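PDB 5F5T: Pre-mRNA-splicing factor 38 from Chaetomium thermophilum, which is probably required for pre-mRNA splicing, acting in the nucleus as a component of the spliceosome. Local coordinates for residues A[49-53]-A[54-58]; A[76-80]-A[81-85]; A[130-133]-A[134-137]. One frame throughout, in Å; residues are numbered along the deposited sequence.

Contact 1 of 3, residues A[49-53]-A[54-58]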
loop_
_atom_site.group_PDB
_atom_site.type_symbol
_atom_site.label_atom_id
_atom_site.label_comp_id
_atom_site.label_asym_id
_atom_site.label_seq_id
_atom_site.Cartn_x
_atom_site.Cartn_y
_atom_site.Cartn_z
ATOM N N SER A 49 23.956 5.405 3.628
ATOM C CA SER A 49 23.367 6.370 4.558
ATOM C C SER A 49 23.881 6.192 5.981
ATOM O O SER A 49 24.230 5.088 6.403
ATOM C CB SER A 49 21.841 6.268 4.567
ATOM O OG SER A 49 21.414 5.119 5.281
ATOM N N TYR A 50 23.920 7.300 6.711
ATOM C CA TYR A 50 24.345 7.315 8.103
ATOM C C TYR A 50 23.437 6.472 8.996
ATOM O O TYR A 50 23.905 5.768 9.889
ATOM C CB TYR A 50 24.378 8.754 8.607
ATOM C CG TYR A 50 24.745 8.906 10.060
ATOM C CD1 TYR A 50 26.074 8.896 10.457
ATOM C CD2 TYR A 50 23.770 9.090 11.031
ATOM C CE1 TYR A 50 26.424 9.051 11.779
ATOM C CE2 TYR A 50 24.112 9.244 12.361
ATOM C CZ TYR A 50 25.442 9.224 12.728
ATOM O OH TYR A 50 25.796 9.377 14.048
ATOM N N PHE A 51 22.132 6.560 8.763
ATOM C CA PHE A 51 21.178 5.837 9.586
ATOM C C PHE A 51 21.373 4.333 9.466
ATOM O O PHE A 51 21.266 3.605 10.445
ATOM C CB PHE A 51 19.745 6.198 9.212
ATOM C CG PHE A 51 18.723 5.458 10.012
ATOM C CD1 PHE A 51 18.402 5.873 11.294
ATOM C CD2 PHE A 51 18.093 4.335 9.495
ATOM C CE1 PHE A 51 17.462 5.191 12.044
ATOM C CE2 PHE A 51 17.152 3.648 10.242
ATOM C CZ PHE A 51 16.836 4.078 11.518
ATOM N N TRP A 52 21.643 3.868 8.255
ATOM C CA TRP A 52 21.883 2.451 8.030
ATOM C C TRP A 52 23.142 2.007 8.775
ATOM O O TRP A 52 23.146 0.988 9.463
ATOM C CB TRP A 52 22.007 2.168 6.535
ATOM C CG TRP A 52 22.335 0.756 6.203
ATOM C CD1 TRP A 52 23.577 0.237 5.978
ATOM C CD2 TRP A 52 21.410 -0.323 6.023
ATOM N NE1 TRP A 52 23.485 -1.101 5.686
ATOM C CE2 TRP A 52 22.165 -1.470 5.704
ATOM C CE3 TRP A 52 20.020 -0.433 6.105
ATOM C CZ2 TRP A 52 21.577 -2.710 5.469
ATOM C CZ3 TRP A 52 19.435 -1.667 5.869
ATOM C CH2 TRP A 52 20.213 -2.789 5.556
ATOM N N LYS A 53 24.206 2.794 8.641
ATOM C CA LYS A 53 25.499 2.470 9.234
ATOM C C LYS A 53 25.496 2.504 10.762
ATOM O O LYS A 53 26.220 1.741 11.399
ATOM C CB LYS A 53 26.571 3.422 8.701
ATOM C CG LYS A 53 26.910 3.212 7.231
ATOM C CD LYS A 53 28.035 4.138 6.794
ATOM C CE LYS A 53 28.205 4.129 5.282
ATOM N NZ LYS A 53 28.687 2.810 4.783
ATOM N N GLU A 54 24.698 3.389 11.350
ATOM C CA GLU A 54 24.731 3.588 12.800
ATOM C C GLU A 54 23.567 2.954 13.558
ATOM O O GLU A 54 23.659 2.738 14.765
ATOM C CB GLU A 54 24.767 5.085 13.121
ATOM C CG GLU A 54 26.079 5.761 12.791
ATOM C CD GLU A 54 27.177 5.386 13.761
ATOM O OE1 GLU A 54 26.860 5.142 14.945
ATOM O OE2 GLU A 54 28.354 5.341 13.345
ATOM N N GLN A 55 22.477 2.658 12.862
ATOM C CA GLN A 55 21.269 2.191 13.535
ATOM C C GLN A 55 20.713 0.896 12.955
ATOM O O GLN A 55 19.902 0.230 13.593
ATOM C CB GLN A 55 20.191 3.277 13.499
ATOM C CG GLN A 55 20.522 4.493 14.347
ATOM C CD GLN A 55 20.626 4.158 15.825
ATOM O OE1 GLN A 55 19.853 3.355 16.350
ATOM N NE2 GLN A 55 21.590 4.770 16.502
ATOM N N CYS A 56 21.134 0.545 11.745
ATOM C CA CYS A 56 20.677 -0.693 11.124
ATOM C C CYS A 56 21.746 -1.770 11.169
ATOM O O CYS A 56 21.490 -2.925 10.831
ATOM C CB CYS A 56 20.252 -0.448 9.680
ATOM S SG CYS A 56 18.797 0.591 9.522
ATOM N N PHE A 57 22.943 -1.397 11.595
ATOM C CA PHE A 57 24.051 -2.334 11.580
ATOM C C PHE A 57 23.822 -3.483 12.558
ATOM O O PHE A 57 23.682 -3.273 13.763
ATOM C CB PHE A 57 25.357 -1.613 11.906
ATOM C CG PHE A 57 26.552 -2.514 11.924
ATOM C CD1 PHE A 57 27.099 -2.984 10.743
ATOM C CD2 PHE A 57 27.133 -2.889 13.124
ATOM C CE1 PHE A 57 28.201 -3.814 10.758
ATOM C CE2 PHE A 57 28.235 -3.719 13.146
ATOM C CZ PHE A 57 28.771 -4.181 11.962
ATOM N N GLY A 58 23.793 -4.698 12.019
ATOM C CA GLY A 58 23.645 -5.905 12.811
ATOM C C GLY A 58 22.388 -6.011 13.655
ATOM O O GLY A 58 22.389 -6.687 14.683
#
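Tyr-50 and Phe-51 each receive on one ring face the side chain that follows four residues later in the short helix 50-55, and Trp-52 repeats the spacing with Cys-56. On Tyr-50, CG of Glu-54 makes a CH-pi contact 3.7 Å from the ring centroid. Glu-54 places CG anti to its carbonyl carbon (chi1 -71°) and the chain bends at chi2, which folds the methylene over the phenol while the carboxylate runs past it, its plane 21° from that of the ring. Gln-55 lays CB over the Phe-51 face, 3.9 Å from the ring centroid, with CG beside it near CE1 and CD1, and crosses the phenyl at about a right angle.

The thiol serves two rings. SG of Cys-56 lies 3.5 Å from CE2 of Phe-51, a sulfur-aromatic approach at an oblique angle, and it slants similarly toward the six-membered ring of Trp-52. CB of the same cysteine sits 3.6 Å from CE3 of the indole.

Backbone bonds hold these pairs in register: Glu-54 N reaches Tyr-50 O at 2.9 Å, and Gln-55 N and Cys-56 N bond to Phe-51 O and Trp-52 O. A second bond from Cys-56 N to Phe-51 O is weak. At the start, Ser-49 is the N-cap, its OG accepting from Trp-52 N at 3.2 Å.

Beyond the turn, Phe-51 meets His-71 edge-to-face and Trp-52 packs against Phe-93, joining the helix to 61-71 and 87-98. Aliphatic carbon thus covers one face of Tyr-50 and of Phe-51, the sulfur meets Phe-51 and Trp-52 obliquely, and main-chain polar groups pair along the helix.

Contact 2 of 3, residues A[76-80]-A[81-85]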
loop_
_atom_site.group_PDB
_atom_site.type_symbol
_atom_site.label_atom_id
_atom_site.label_comp_id
_atom_site.label_asym_id
_atom_site.label_seq_id
_atom_site.Cartn_x
_atom_site.Cartn_y
_atom_site.Cartn_z
ATOM N N GLY A 76 8.252 7.802 4.033
ATOM C CA GLY A 76 8.795 8.409 2.833
ATOM C C GLY A 76 9.856 7.525 2.210
ATOM O O GLY A 76 10.305 6.562 2.831
ATOM N N GLY A 77 10.262 7.856 0.988
ATOM C CA GLY A 77 11.353 7.164 0.323
ATOM C C GLY A 77 12.657 7.927 0.450
ATOM O O GLY A 77 13.216 8.040 1.544
ATOM N N VAL A 78 13.142 8.454 -0.671
ATOM C CA VAL A 78 14.350 9.272 -0.671
ATOM C C VAL A 78 13.964 10.724 -0.950
ATOM O O VAL A 78 13.142 11.004 -1.821
ATOM C CB VAL A 78 15.391 8.777 -1.712
ATOM C CG1 VAL A 78 15.810 7.352 -1.400
ATOM C CG2 VAL A 78 14.834 8.851 -3.119
ATOM N N THR A 79 14.547 11.645 -0.192
ATOM C CA THR A 79 14.113 13.035 -0.228
ATOM C C THR A 79 15.296 13.995 -0.321
ATOM O O THR A 79 16.400 13.670 0.112
ATOM C CB THR A 79 13.270 13.365 1.031
ATOM O OG1 THR A 79 12.276 12.348 1.217
ATOM C CG2 THR A 79 12.586 14.720 0.912
ATOM N N GLY A 80 15.061 15.170 -0.903
ATOM C CA GLY A 80 16.046 16.232 -0.934
ATOM C C GLY A 80 17.099 16.058 -2.007
ATOM O O GLY A 80 17.163 15.023 -2.669
ATOM N N VAL A 81 17.940 17.075 -2.165
ATOM C CA VAL A 81 19.020 17.034 -3.139
ATOM C C VAL A 81 20.016 15.942 -2.779
ATOM O O VAL A 81 20.556 15.270 -3.655
ATOM C CB VAL A 81 19.757 18.383 -3.227
ATOM C CG1 VAL A 81 20.681 18.408 -4.434
ATOM C CG2 VAL A 81 18.760 19.529 -3.285
ATOM N N THR A 82 20.250 15.767 -1.481
ATOM C CA THR A 82 21.205 14.772 -1.003
ATOM C C THR A 82 20.695 13.347 -1.193
ATOM O O THR A 82 21.449 12.391 -1.016
ATOM C CB THR A 82 21.539 14.979 0.481
ATOM O OG1 THR A 82 20.334 14.970 1.259
ATOM C CG2 THR A 82 22.273 16.296 0.674
ATOM N N GLN A 83 19.417 13.219 -1.540
ATOM C CA GLN A 83 18.787 11.918 -1.749
ATOM C C GLN A 83 18.870 11.037 -0.507
ATOM O O GLN A 83 19.285 9.882 -0.585
ATOM C CB GLN A 83 19.428 11.196 -2.938
ATOM C CG GLN A 83 19.167 11.838 -4.286
ATOM C CD GLN A 83 17.710 11.763 -4.694
ATOM O OE1 GLN A 83 16.873 12.529 -4.215
ATOM N NE2 GLN A 83 17.395 10.825 -5.582
ATOM N N LYS A 84 18.496 11.589 0.641
ATOM C CA LYS A 84 18.531 10.823 1.880
ATOM C C LYS A 84 17.324 9.905 1.997
ATOM O O LYS A 84 16.184 10.353 1.866
ATOM C CB LYS A 84 18.604 11.740 3.098
ATOM C CG LYS A 84 18.662 10.965 4.401
ATOM C CD LYS A 84 19.317 11.760 5.514
ATOM C CE LYS A 84 18.470 12.936 5.928
ATOM N NZ LYS A 84 18.955 13.519 7.209
ATOM N N PRO A 85 17.572 8.611 2.235
ATOM C CA PRO A 85 16.480 7.664 2.459
ATOM C C PRO A 85 15.975 7.780 3.886
ATOM O O PRO A 85 16.781 7.938 4.804
ATOM C CB PRO A 85 17.136 6.307 2.216
ATOM C CG PRO A 85 18.561 6.520 2.591
ATOM C CD PRO A 85 18.889 7.951 2.246
#
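Val-78 and Pro-85 meet as a non-hydrogen-bonded antiparallel pair, with CG1 of the valine 4.0 Å from CB of the proline. With chi1 at -60°, CG1 stands anti to the carbonyl carbon of Val-78, the position from which this branch meets the pyrrolidine. One step along, Thr-79 and Lys-84 form the hydrogen-bonded pair of the hairpin: Thr-79 N donates to Lys-84 O at 2.9 Å, and Lys-84 N returns a bond to Thr-79 O at 3.0 Å. Their side chains lie on the face opposite to Val-78 and Pro-85.

CA-H...O contacts fill in between the strands. Pro-85 CA approaches Gly-77 O at 3.4 Å, and Val-78 CA lies 3.3 Å from Lys-84 O.

What brings the two strands round is a type I turn from Gly-80 to Gln-83, closed by Gln-83 N on Gly-80 O at 3.1 Å. Gly-80 enters it with a positive phi, which favours glycine, and Gln-83 leaves in a left-handed backbone conformation.

Further out, Arg-45 bonds to the carbonyl of Gln-83 and Ser-178 OG to Val-78 N. Val-78 touches Leu-89 and Pro-85 touches Cys-90, both on helix 87-98. Proline suits a non-hydrogen-bonded site, where no N-H is called on across the strands; the backbone bonds fall at Thr-79/Lys-84 and, beyond the pair, between Gly-77 and Ser-86, with apolar carbon turned to the helix.

Contact 3 of 3, residues A[130-133]-A[134-137]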
loop_
_atom_site.group_PDB
_atom_site.type_symbol
_atom_site.label_atom_id
_atom_site.label_comp_id
_atom_site.label_asym_id
_atom_site.label_seq_id
_atom_site.Cartn_x
_atom_site.Cartn_y
_atom_site.Cartn_z
ATOM N N THR A 130 6.296 -8.026 -0.480
ATOM C CA THR A 130 6.734 -9.425 -0.500
ATOM C C THR A 130 5.653 -10.505 -0.597
ATOM O O THR A 130 5.978 -11.688 -0.677
ATOM C CB THR A 130 7.554 -9.745 0.765
ATOM O OG1 THR A 130 6.709 -9.636 1.919
ATOM C CG2 THR A 130 8.724 -8.787 0.899
ATOM N N ARG A 131 4.384 -10.115 -0.604
ATOM C CA ARG A 131 3.304 -11.092 -0.470
ATOM C C ARG A 131 2.440 -11.178 -1.719
ATOM O O ARG A 131 2.312 -10.202 -2.447
ATOM C CB ARG A 131 2.422 -10.750 0.735
ATOM C CG ARG A 131 2.559 -11.710 1.901
ATOM C CD ARG A 131 3.960 -11.660 2.459
ATOM N NE ARG A 131 4.174 -12.642 3.516
ATOM C CZ ARG A 131 5.344 -12.834 4.115
ATOM N NH1 ARG A 131 6.396 -12.109 3.756
ATOM N NH2 ARG A 131 5.463 -13.746 5.073
ATOM N N PRO A 132 1.858 -12.361 -1.983
ATOM C CA PRO A 132 0.957 -12.554 -3.128
ATOM C C PRO A 132 -0.250 -11.613 -3.068
ATOM O O PRO A 132 -0.662 -11.214 -1.974
ATOM C CB PRO A 132 0.523 -14.015 -2.986
ATOM C CG PRO A 132 1.653 -14.658 -2.251
ATOM C CD PRO A 132 2.096 -13.623 -1.262
ATOM N N ASP A 133 -0.806 -11.271 -4.229
ATOM C CA ASP A 133 -1.774 -10.183 -4.314
ATOM C C ASP A 133 -3.042 -10.414 -3.492
ATOM O O ASP A 133 -3.488 -9.516 -2.771
ATOM C CB ASP A 133 -2.152 -9.928 -5.780
ATOM C CG ASP A 133 -2.473 -11.204 -6.537
ATOM O OD1 ASP A 133 -2.629 -12.258 -5.887
ATOM O OD2 ASP A 133 -2.574 -11.150 -7.782
ATOM N N LYS A 134 -3.594 -11.623 -3.565
ATOM C CA LYS A 134 -4.803 -11.951 -2.813
ATOM C C LYS A 134 -4.562 -11.773 -1.316
ATOM O O LYS A 134 -5.358 -11.142 -0.605
ATOM C CB LYS A 134 -5.263 -13.373 -3.127
ATOM C CG LYS A 134 -6.284 -13.936 -2.150
ATOM C CD LYS A 134 -6.685 -15.349 -2.547
ATOM C CE LYS A 134 -7.549 -16.013 -1.488
ATOM N NZ LYS A 134 -7.832 -17.437 -1.832
ATOM N N GLU A 135 -3.438 -12.308 -0.852
ATOM C CA GLU A 135 -3.062 -12.207 0.548
ATOM C C GLU A 135 -2.881 -10.752 0.948
ATOM O O GLU A 135 -3.246 -10.359 2.050
ATOM C CB GLU A 135 -1.780 -12.993 0.817
ATOM C CG GLU A 135 -1.674 -13.550 2.226
ATOM C CD GLU A 135 -0.312 -14.149 2.510
ATOM O OE1 GLU A 135 0.125 -14.111 3.680
ATOM O OE2 GLU A 135 0.321 -14.660 1.563
ATOM N N VAL A 136 -2.324 -9.954 0.045
ATOM C CA VAL A 136 -2.095 -8.543 0.326
ATOM C C VAL A 136 -3.413 -7.796 0.511
ATOM O O VAL A 136 -3.563 -7.008 1.447
ATOM C CB VAL A 136 -1.281 -7.882 -0.785
ATOM C CG1 VAL A 136 -1.347 -6.361 -0.659
ATOM C CG2 VAL A 136 0.155 -8.353 -0.707
ATOM N N TYR A 137 -4.367 -8.052 -0.379
ATOM C CA TYR A 137 -5.673 -7.419 -0.264
ATOM C C TYR A 137 -6.328 -7.825 1.054
ATOM O O TYR A 137 -6.792 -6.968 1.816
ATOM C CB TYR A 137 -6.575 -7.797 -1.440
ATOM C CG TYR A 137 -6.198 -7.114 -2.736
ATOM C CD1 TYR A 137 -6.338 -5.742 -2.889
ATOM C CD2 TYR A 137 -5.720 -7.849 -3.813
ATOM C CE1 TYR A 137 -5.993 -5.119 -4.077
ATOM C CE2 TYR A 137 -5.375 -7.238 -4.999
ATOM C CZ TYR A 137 -5.513 -5.875 -5.130
ATOM O OH TYR A 137 -5.169 -5.266 -6.316
#
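Asp-133 O accepts from Tyr-137 N at 2.9 Å, and the bond is nearly straight, with 164° at the hydrogen. The preceding carbonyl, Pro-132 O, takes Val-136 N at the same distance but on a more bent line. These are the first i to i+4 bonds of helix 133-140, for which Pro-132 is the N-cap residue. A proline there has no side-chain acceptor to offer. In Asp-133, chi1 of 47° sets CG between the backbone N and the carbonyl carbon, bringing OD1 to the next amide, Lys-134 N, which it meets on the anti side and out of the carboxylate plane.

Val-136 packs back on Arg-131: its CG2 lies 3.6 Å from Arg-131 CB, and this valine also reaches Ile-127 on helix 117-130. Glu-135 extends alongside Pro-132, Glu-135 OE2 coming within 3.5 Å of Pro-132 CD.

Arg-131 carries its guanidinium past Glu-135 without a salt bridge, Arg-131 NE standing 4.3 Å from Glu-135 OE1 and the two planes 68° apart. Its NH1 instead donates in plane to OG1 of Thr-130 at 3.1 Å, and NH2 forms a salt bridge with Asp-102. The hydroxyl of Tyr-137 bonds to Arg-185 O, while Asp-133 OD2 pairs with Arg-185 NE.

This is a helix-to-helix corner at which the buried charges are paired: Asp-133 with Arg-185 and Arg-131 with Asp-102. Glu-135, near Arg-131 but not bridged to it, probably adds a weaker electrostatic pull to the corner.

Overall arrangement
All three contacts are local and lie in series along the chain, within the part that defines the PRP38 family, and none encloses or crosses another. Contact 1 comes first and finishes helix 50-55 before the chain enters helix 61-71. Contact 2 follows that helix, closing the small hairpin of strands 78-79 and 84-85 that leads into helix 87-98. These two touch, CB of Ser-49 lying 3.8 Å from CG of Pro-85, and both pack on helix 87-98. Contact 3 lies on the opposite side of the chain's centre, its centre about 29 Å from that of contact 1, where it joins helix 117-130 to helix 133-140 and meets helix 187-192.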